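Local coordinates for protein farnesyl pyrophosphate synthetase (Staphylococcus aureus, PDB 5H9D) that probably acts as the catalytic subunit of a magnesium-dependent heptaprenyl diphosphate synthase, lengthening an isoprenoid chain by condensation of five-carbon units, at residues Q15-A20 with V67-E72; T78-D83 with T104-T109; K168-I173 with I201-Q206. All coordinates share one frame; numbering follows the deposited sequence.

Interaction 1. Residues Q15-A20 with V67-E72; sequences QRLEKA and VAVALE
V69 of helix 62-85 pushes its two methyl groups against the side of helix 6-20, where R16, L17 and A20 receive them. With CG1 anti to the backbone N (chi1 164°), the branches spread along the partner helix. CG2 meets the aliphatic root of R16, 3.4 Å from CB of R16, while CG1 of V69 lies 4.0 Å from CD2 of L17. The side chains of L17 and V69 run past one another with opposed directions. A small methyl at A20 lets the helix edge stay near, its CB 4.5 Å from CG1 of V69. L17 also reaches one turn further: its CD1 packs crosswise on the methylene part of E72, 3.7 Å from CG of E72. A branched leucine suits this place because its two methyls serve two neighbours. The segments cross at -62° with axes 9.7 Å apart, and the contact seats the N-terminal helix on the all-helical core of the isoprenoid synthase fold. E72 bends at chi2 (58°), leading its carboxylate away from L17; a phosphate ion, probably from the crystallisation liquor, lies about 5 Å from its side chain, and R42 makes a long, weak ion pair with OE2. R16 likewise sends its charged end elsewhere: NH1 forms a salt bridge with E62, NE bonds to the carbonyl of K12, and the guanidinium makes a cation-pi contact with Y65, which leaves the CB and CG methylenes to meet V69. H120 of helix 103-121 packs on both V69 and A20, while A68 and L71 lean on helix 43-51.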
loop_
_atom_site.group_PDB
_atom_site.type_symbol
_atom_site.label_atom_id
_atom_site.label_comp_id
_atom_site.label_asym_id
_atom_site.label_seq_id
_atom_site.Cartn_x
_atom_site.Cartn_y
_atom_site.Cartn_z
ATOM N N GLN A 15 2.632 8.732 -18.738
ATOM C CA GLN A 15 3.970 9.042 -19.226
ATOM C C GLN A 15 4.873 9.483 -18.092
ATOM O O GLN A 15 6.076 9.263 -18.136
ATOM C CB GLN A 15 3.866 10.114 -20.293
ATOM C CG GLN A 15 3.591 9.515 -21.639
ATOM C CD GLN A 15 3.092 10.517 -22.646
ATOM O OE1 GLN A 15 3.457 11.694 -22.623
ATOM N NE2 GLN A 15 2.257 10.049 -23.562
ATOM N N ARG A 16 4.259 10.086 -17.077
ATOM C CA ARG A 16 4.914 10.545 -15.868
ATOM C C ARG A 16 5.164 9.303 -14.999
ATOM O O ARG A 16 6.116 9.260 -14.213
ATOM C CB ARG A 16 4.003 11.540 -15.147
ATOM C CG ARG A 16 4.538 12.970 -15.084
ATOM C CD ARG A 16 3.455 14.057 -15.035
ATOM N NE ARG A 16 3.067 14.376 -16.404
ATOM C CZ ARG A 16 2.950 15.605 -16.904
ATOM N NH1 ARG A 16 3.185 16.662 -16.136
ATOM N NH2 ARG A 16 2.626 15.768 -18.182
ATOM N N LEU A 17 4.310 8.292 -15.144
ATOM C CA LEU A 17 4.486 7.049 -14.408
ATOM C C LEU A 17 5.623 6.260 -15.021
ATOM O O LEU A 17 6.405 5.635 -14.309
ATOM C CB LEU A 17 3.237 6.190 -14.453
ATOM C CG LEU A 17 2.238 6.420 -13.327
ATOM C CD1 LEU A 17 0.947 5.701 -13.704
ATOM C CD2 LEU A 17 2.801 5.938 -11.990
ATOM N N GLU A 18 5.706 6.276 -16.346
ATOM C CA GLU A 18 6.762 5.572 -17.049
ATOM C C GLU A 18 8.149 6.126 -16.698
ATOM O O GLU A 18 9.125 5.361 -16.602
ATOM C CB GLU A 18 6.525 5.647 -18.556
ATOM C CG GLU A 18 5.508 4.636 -19.060
ATOM C CD GLU A 18 5.058 4.907 -20.489
ATOM O OE1 GLU A 18 5.798 5.557 -21.254
ATOM O OE2 GLU A 18 3.954 4.458 -20.845
ATOM N N LYS A 19 8.262 7.439 -16.514
ATOM C CA LYS A 19 9.571 7.954 -16.142
ATOM C C LYS A 19 9.880 7.580 -14.681
ATOM O O LYS A 19 10.964 7.073 -14.378
ATOM C CB LYS A 19 9.644 9.468 -16.278
ATOM C CG LYS A 19 11.032 10.009 -15.964
ATOM C CD LYS A 19 10.985 11.487 -15.617
ATOM C CE LYS A 19 12.365 12.042 -15.260
ATOM N NZ LYS A 19 12.306 13.517 -15.073
ATOM N N ALA A 20 8.917 7.824 -13.792
ATOM C CA ALA A 20 9.051 7.538 -12.370
ATOM C C ALA A 20 9.486 6.116 -12.047
ATOM O O ALA A 20 10.093 5.859 -11.024
ATOM C CB ALA A 20 7.742 7.848 -11.677
ATOM N N VAL A 67 0.176 14.191 -7.822
ATOM C CA VAL A 67 -0.535 13.413 -6.817
ATOM C C VAL A 67 -1.168 12.209 -7.516
ATOM O O VAL A 67 -1.285 11.124 -6.961
ATOM C CB VAL A 67 -1.598 14.274 -6.073
ATOM C CG1 VAL A 67 -2.264 13.455 -4.985
ATOM C CG2 VAL A 67 -0.915 15.457 -5.436
ATOM N N ALA A 68 -1.543 12.412 -8.760
ATOM C CA ALA A 68 -2.120 11.341 -9.569
ATOM C C ALA A 68 -1.083 10.211 -9.761
ATOM O O ALA A 68 -1.410 9.034 -9.575
ATOM C CB ALA A 68 -2.589 11.913 -10.927
ATOM N N VAL A 69 0.157 10.585 -10.118
ATOM C CA VAL A 69 1.263 9.647 -10.298
ATOM C C VAL A 69 1.528 8.925 -8.962
ATOM O O VAL A 69 1.717 7.714 -8.920
ATOM C CB VAL A 69 2.546 10.400 -10.790
ATOM C CG1 VAL A 69 3.757 9.552 -10.602
ATOM C CG2 VAL A 69 2.427 10.734 -12.276
ATOM N N ALA A 70 1.514 9.667 -7.862
ATOM C CA ALA A 70 1.730 9.060 -6.545
ATOM C C ALA A 70 0.650 8.051 -6.201
ATOM O O ALA A 70 0.960 6.969 -5.721
ATOM C CB ALA A 70 1.784 10.138 -5.444
ATOM N N LEU A 71 -0.611 8.400 -6.424
ATOM C CA LEU A 71 -1.702 7.483 -6.102
ATOM C C LEU A 71 -1.620 6.155 -6.862
ATOM O O LEU A 71 -1.869 5.083 -6.282
ATOM C CB LEU A 71 -3.060 8.136 -6.385
ATOM C CG LEU A 71 -3.771 8.934 -5.300
ATOM C CD1 LEU A 71 -4.366 7.927 -4.324
ATOM C CD2 LEU A 71 -2.816 9.912 -4.609
ATOM N N GLU A 72 -1.279 6.211 -8.153
ATOM C CA GLU A 72 -1.207 4.987 -8.938
ATOM C C GLU A 72 -0.015 4.147 -8.507
ATOM O O GLU A 72 -0.066 2.937 -8.566
ATOM C CB GLU A 72 -1.138 5.323 -10.426
ATOM C CG GLU A 72 -1.446 4.178 -11.382
ATOM C CD GLU A 72 -2.812 3.550 -11.180
ATOM O OE1 GLU A 72 -3.624 4.140 -10.446
ATOM O OE2 GLU A 72 -3.086 2.463 -11.746
#

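Interaction 2. Residues T78-D83 with T104-T109; sequences TLVHDD and TTAILT
H81 supplies the polar link between helix 62-85 and helix 103-121. Its NE2 donates to the backbone O of I107 over 2.9 Å, with an N-H...O angle of 167°. The acceptor lies practically in the imidazole plane, and the donor in turn sits in the carbonyl plane on a lone pair. With CG anti to its own carbonyl carbon (chi1 -84°), the ring swings across to the other helix and presents an edge; near that same edge, O of A106 stands 3.7 Å from CD2 of H81. The other ring nitrogen, ND1, bonds to D75 of the subunit 1 chain, so two bonds fix the rotation of the ring, and histidine, with two ring nitrogens, can join two helices and two subunits. The apolar share falls to V80, whose CG1 rests 4.0 Å from CB of A106 and 4.5 Å from CB of T109. Alanine suits a position where antiparallel axes come within 8.5 Å, at 154°. Within helix 103-121, T109 folds its hydroxyl back: OG1 donates to O of T105 at 2.9 Å from above the carbonyl plane, and the same oxygen also takes the backbone N of T109. This internal bond lets a threonine sit in a buried place, where L28 and S32 of helix 26-38 cover it. Directly after H81 come D82 and D83, the latter salt-bridged to R91; they begin the sequence that matches the first aspartate-rich DDxxD motif of trans-prenyltransferases, which in relatives holds magnesium and the allylic diphosphate.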
loop_
_atom_site.group_PDB
_atom_site.type_symbol
_atom_site.label_atom_id
_atom_site.label_comp_id
_atom_site.label_asym_id
_atom_site.label_seq_id
_atom_site.Cartn_x
_atom_site.Cartn_y
_atom_site.Cartn_z
ATOM N N THR A 78 0.567 -1.906 -3.687
ATOM C CA THR A 78 -0.396 -2.787 -3.072
ATOM C C THR A 78 -0.645 -4.022 -3.941
ATOM O O THR A 78 -0.574 -5.149 -3.435
ATOM C CB THR A 78 -1.745 -2.061 -2.794
ATOM O OG1 THR A 78 -1.543 -1.041 -1.811
ATOM C CG2 THR A 78 -2.778 -3.050 -2.254
ATOM N N LEU A 79 -0.932 -3.829 -5.233
ATOM C CA LEU A 79 -1.151 -4.988 -6.105
ATOM C C LEU A 79 0.047 -5.963 -6.061
ATOM O O LEU A 79 -0.125 -7.164 -5.825
ATOM C CB LEU A 79 -1.401 -4.570 -7.561
ATOM C CG LEU A 79 -2.597 -3.661 -7.854
ATOM C CD1 LEU A 79 -2.739 -3.496 -9.366
ATOM C CD2 LEU A 79 -3.870 -4.232 -7.258
ATOM N N VAL A 80 1.261 -5.457 -6.265
ATOM C CA VAL A 80 2.388 -6.352 -6.239
ATOM C C VAL A 80 2.497 -7.165 -4.945
ATOM O O VAL A 80 2.588 -8.408 -5.010
ATOM C CB VAL A 80 3.687 -5.611 -6.503
ATOM C CG1 VAL A 80 4.837 -6.531 -6.354
ATOM C CG2 VAL A 80 3.679 -5.061 -7.886
ATOM N N HIS A 81 2.480 -6.498 -3.781
ATOM C CA HIS A 81 2.582 -7.233 -2.532
ATOM C C HIS A 81 1.354 -8.089 -2.417
ATOM O O HIS A 81 1.401 -9.196 -1.899
ATOM C CB HIS A 81 2.682 -6.307 -1.316
ATOM C CG HIS A 81 4.073 -5.810 -1.027
ATOM N ND1 HIS A 81 4.405 -5.168 0.147
ATOM C CD2 HIS A 81 5.213 -5.860 -1.757
ATOM C CE1 HIS A 81 5.686 -4.848 0.127
ATOM N NE2 HIS A 81 6.199 -5.256 -1.015
ATOM N N ASP A 82 0.232 -7.607 -2.915
ATOM C CA ASP A 82 -0.953 -8.433 -2.804
ATOM C C ASP A 82 -0.817 -9.793 -3.507
ATOM O O ASP A 82 -1.191 -10.809 -2.927
ATOM C CB ASP A 82 -2.190 -7.673 -3.285
ATOM C CG ASP A 82 -2.978 -7.047 -2.124
ATOM O OD1 ASP A 82 -2.598 -7.265 -0.933
ATOM O OD2 ASP A 82 -3.988 -6.340 -2.407
ATOM N N ASP A 83 -0.262 -9.836 -4.715
ATOM C CA ASP A 83 -0.109 -11.116 -5.412
ATOM C C ASP A 83 0.915 -12.068 -4.752
ATOM O O ASP A 83 0.933 -13.257 -5.078
ATOM C CB ASP A 83 0.292 -10.901 -6.882
ATOM C CG ASP A 83 -0.607 -9.911 -7.606
ATOM O OD1 ASP A 83 -1.849 -10.065 -7.537
ATOM O OD2 ASP A 83 -0.070 -8.983 -8.256
ATOM N N THR A 104 11.401 -12.627 -3.649
ATOM C CA THR A 104 12.240 -11.541 -3.143
ATOM C C THR A 104 12.044 -10.323 -4.024
ATOM O O THR A 104 11.920 -9.200 -3.542
ATOM C CB THR A 104 13.766 -11.871 -3.166
ATOM O OG1 THR A 104 14.023 -13.154 -2.559
ATOM C CG2 THR A 104 14.519 -10.799 -2.405
ATOM N N THR A 105 12.033 -10.559 -5.329
ATOM C CA THR A 105 11.862 -9.481 -6.285
ATOM C C THR A 105 10.576 -8.681 -6.069
ATOM O O THR A 105 10.621 -7.454 -5.973
ATOM C CB THR A 105 11.899 -10.033 -7.720
ATOM O OG1 THR A 105 13.171 -10.639 -7.953
ATOM C CG2 THR A 105 11.700 -8.928 -8.736
ATOM N N ALA A 106 9.440 -9.376 -5.990
ATOM C CA ALA A 106 8.126 -8.746 -5.808
ATOM C C ALA A 106 8.033 -7.930 -4.534
ATOM O O ALA A 106 7.432 -6.872 -4.504
ATOM C CB ALA A 106 7.023 -9.800 -5.818
ATOM N N ILE A 107 8.612 -8.433 -3.468
ATOM C CA ILE A 107 8.576 -7.698 -2.230
ATOM C C ILE A 107 9.384 -6.412 -2.423
ATOM O O ILE A 107 8.953 -5.337 -2.031
ATOM C CB ILE A 107 9.147 -8.571 -1.089
ATOM C CG1 ILE A 107 8.110 -9.621 -0.700
ATOM C CG2 ILE A 107 9.493 -7.738 0.123
ATOM C CD1 ILE A 107 8.634 -10.615 0.338
ATOM N N LEU A 108 10.534 -6.534 -3.061
ATOM C CA LEU A 108 11.395 -5.415 -3.302
ATOM C C LEU A 108 10.748 -4.408 -4.229
ATOM O O LEU A 108 10.866 -3.180 -4.000
ATOM C CB LEU A 108 12.737 -5.881 -3.883
ATOM C CG LEU A 108 13.755 -6.523 -2.924
ATOM C CD1 LEU A 108 14.960 -6.907 -3.746
ATOM C CD2 LEU A 108 14.195 -5.568 -1.804
ATOM N N THR A 109 10.049 -4.905 -5.256
ATOM C CA THR A 109 9.404 -4.009 -6.212
ATOM C C THR A 109 8.339 -3.186 -5.503
ATOM O O THR A 109 8.218 -1.983 -5.730
ATOM C CB THR A 109 8.796 -4.772 -7.431
ATOM O OG1 THR A 109 9.793 -5.602 -8.041
ATOM C CG2 THR A 109 8.387 -3.784 -8.496
#

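Interaction 3. Residues K168-I173 with I201-Q206; sequences KTALLI and IGMSFQ
Two sequence signatures of the prenyl synthase family meet here: the Lys-Thr pair K168-T169 on helix 158-183 and, on helix 188-215, the F205-Q206 that opens the FQxxDD motif. T169 gives its hydroxyl to the amide oxygen of Q206, OG1 to OE1 2.6 Å, approaching in the carbonyl plane on a lone pair at a C=O...O angle of 136°. NE2 of the same amide makes a weak hydrogen bond with D210, so a glutamine, donor and acceptor at once, fits between a threonine and an aspartate. K168 runs out extended as far as CE, which crosses the amide 3.3 Å from OE1 of Q206; the bend at chi4 (74°) then turns NZ. The methyl of T169 turns elsewhere, CG2 3.6 Å from CD2 at the edge of the F205 ring and close to its plane. Next to T169, and one turn before Q206, small residues let the backbones approach: A170 and G202 have CA atoms 3.9 Å apart, the axes 7.6 Å apart at 146°. The methyl of A170 also meets sulfur, CB to SD of M203 3.7 Å, the thioether chain bent at chi2 and chi3. I173 also packs against the glycine, its CG1 4.0 Å from CA of G202, and its CG2 methyl touches CG2 of I201. The F205 side chain touches K41 and R317 and is about 5 Å from a phosphate ion, probably from the crystallisation liquor, that may mark the pocket. This pairing is characteristic of the helical active-site cavity of the isoprenoid synthase fold, where in relatives these motifs serve diphosphate and magnesium binding.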
loop_
_atom_site.group_PDB
_atom_site.type_symbol
_atom_site.label_atom_id
_atom_site.label_comp_id
_atom_site.label_asym_id
_atom_site.label_seq_id
_atom_site.Cartn_x
_atom_site.Cartn_y
_atom_site.Cartn_z
ATOM N N LYS A 168 -10.049 -1.298 2.929
ATOM C CA LYS A 168 -9.485 -2.008 1.789
ATOM C C LYS A 168 -9.562 -1.312 0.421
ATOM O O LYS A 168 -8.598 -1.382 -0.343
ATOM C CB LYS A 168 -10.146 -3.396 1.716
ATOM C CG LYS A 168 -10.023 -4.193 0.408
ATOM C CD LYS A 168 -10.851 -5.492 0.533
ATOM C CE LYS A 168 -11.270 -6.124 -0.805
ATOM N NZ LYS A 168 -10.177 -6.830 -1.567
ATOM N N THR A 169 -10.658 -0.619 0.109
ATOM C CA THR A 169 -10.797 -0.015 -1.217
ATOM C C THR A 169 -11.315 1.412 -1.317
ATOM O O THR A 169 -10.774 2.227 -2.063
ATOM C CB THR A 169 -11.716 -0.887 -2.094
ATOM O OG1 THR A 169 -11.214 -2.221 -2.111
ATOM C CG2 THR A 169 -11.774 -0.381 -3.502
ATOM N N ALA A 170 -12.391 1.701 -0.603
ATOM C CA ALA A 170 -13.011 3.021 -0.627
ATOM C C ALA A 170 -12.078 4.167 -0.190
ATOM O O ALA A 170 -12.055 5.248 -0.794
ATOM C CB ALA A 170 -14.266 2.998 0.248
ATOM N N LEU A 171 -11.303 3.892 0.851
ATOM C CA LEU A 171 -10.375 4.846 1.445
ATOM C C LEU A 171 -9.387 5.508 0.509
ATOM O O LEU A 171 -9.058 6.663 0.692
ATOM C CB LEU A 171 -9.626 4.153 2.566
ATOM C CG LEU A 171 -9.318 4.980 3.792
ATOM C CD1 LEU A 171 -10.485 5.894 4.073
ATOM C CD2 LEU A 171 -9.034 4.026 4.969
ATOM N N LEU A 172 -8.904 4.791 -0.495
ATOM C CA LEU A 172 -7.950 5.385 -1.423
ATOM C C LEU A 172 -8.657 6.101 -2.575
ATOM O O LEU A 172 -8.035 6.851 -3.321
ATOM C CB LEU A 172 -6.989 4.314 -1.967
ATOM C CG LEU A 172 -5.565 4.777 -2.328
ATOM C CD1 LEU A 172 -4.830 5.272 -1.069
ATOM C CD2 LEU A 172 -4.808 3.625 -2.942
ATOM N N ILE A 173 -9.953 5.855 -2.740
ATOM C CA ILE A 173 -10.711 6.523 -3.793
ATOM C C ILE A 173 -11.123 7.854 -3.162
ATOM O O ILE A 173 -11.173 8.903 -3.804
ATOM C CB ILE A 173 -11.939 5.719 -4.173
ATOM C CG1 ILE A 173 -11.530 4.288 -4.547
ATOM C CG2 ILE A 173 -12.617 6.357 -5.334
ATOM C CD1 ILE A 173 -10.772 4.168 -5.869
ATOM N N ILE A 201 -18.327 6.176 -4.221
ATOM C CA ILE A 201 -17.974 5.480 -5.445
ATOM C C ILE A 201 -17.132 4.274 -5.078
ATOM O O ILE A 201 -17.345 3.194 -5.605
ATOM C CB ILE A 201 -17.189 6.402 -6.399
ATOM C CG1 ILE A 201 -18.185 7.134 -7.300
ATOM C CG2 ILE A 201 -16.105 5.588 -7.199
ATOM C CD1 ILE A 201 -17.885 8.583 -7.433
ATOM N N GLY A 202 -16.187 4.475 -4.157
ATOM C CA GLY A 202 -15.318 3.406 -3.694
ATOM C C GLY A 202 -16.051 2.246 -3.040
ATOM O O GLY A 202 -15.671 1.099 -3.237
ATOM N N MET A 203 -17.081 2.526 -2.247
ATOM C CA MET A 203 -17.858 1.463 -1.600
ATOM C C MET A 203 -18.596 0.675 -2.675
ATOM O O MET A 203 -18.578 -0.563 -2.686
ATOM C CB MET A 203 -18.870 2.051 -0.600
ATOM C CG MET A 203 -18.224 2.787 0.591
ATOM S SD MET A 203 -17.393 1.695 1.739
ATOM C CE MET A 203 -18.745 0.619 2.252
ATOM N N SER A 204 -19.231 1.394 -3.591
ATOM C CA SER A 204 -19.941 0.751 -4.683
ATOM C C SER A 204 -18.988 -0.090 -5.541
ATOM O O SER A 204 -19.307 -1.210 -5.958
ATOM C CB SER A 204 -20.587 1.802 -5.559
ATOM O OG SER A 204 -20.737 1.292 -6.870
ATOM N N PHE A 205 -17.816 0.485 -5.799
ATOM C CA PHE A 205 -16.771 -0.125 -6.584
ATOM C C PHE A 205 -16.536 -1.555 -6.115
ATOM O O PHE A 205 -16.745 -2.513 -6.867
ATOM C CB PHE A 205 -15.497 0.709 -6.414
ATOM C CG PHE A 205 -14.353 0.294 -7.324
ATOM C CD1 PHE A 205 -14.512 0.254 -8.703
ATOM C CD2 PHE A 205 -13.102 -0.004 -6.801
ATOM C CE1 PHE A 205 -13.441 -0.072 -9.533
ATOM C CE2 PHE A 205 -12.040 -0.323 -7.624
ATOM C CZ PHE A 205 -12.206 -0.356 -8.982
ATOM N N GLN A 206 -16.095 -1.683 -4.862
ATOM C CA GLN A 206 -15.797 -2.969 -4.239
ATOM C C GLN A 206 -16.988 -3.922 -4.186
ATOM O O GLN A 206 -16.837 -5.119 -4.413
ATOM C CB GLN A 206 -15.254 -2.755 -2.809
ATOM C CG GLN A 206 -14.717 -4.032 -2.137
ATOM C CD GLN A 206 -13.627 -4.720 -2.992
ATOM O OE1 GLN A 206 -12.542 -4.162 -3.201
ATOM N NE2 GLN A 206 -13.933 -5.930 -3.500
#

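Overall arrangement
The three contacts follow one another along the chain without overlap, and all join helices of a single, almost entirely helical body. Interactions 1 and 2 share helix 62-85, with centres about 18 Å apart: the first secures its early turns to the N-terminal helix, the second its later turns to helix 103-121 beside the partner subunit. Interaction 3 lies deeper, about 6 Å from the chain centre, with its centre about 20 Å from that of interaction 1 and 21 Å from that of interaction 2. It touches interaction 1 through L71 and L172. Helix 62-85 thus links the outer helices to the core, bringing one aspartate-rich motif towards the cavity whose other side probably carries the second.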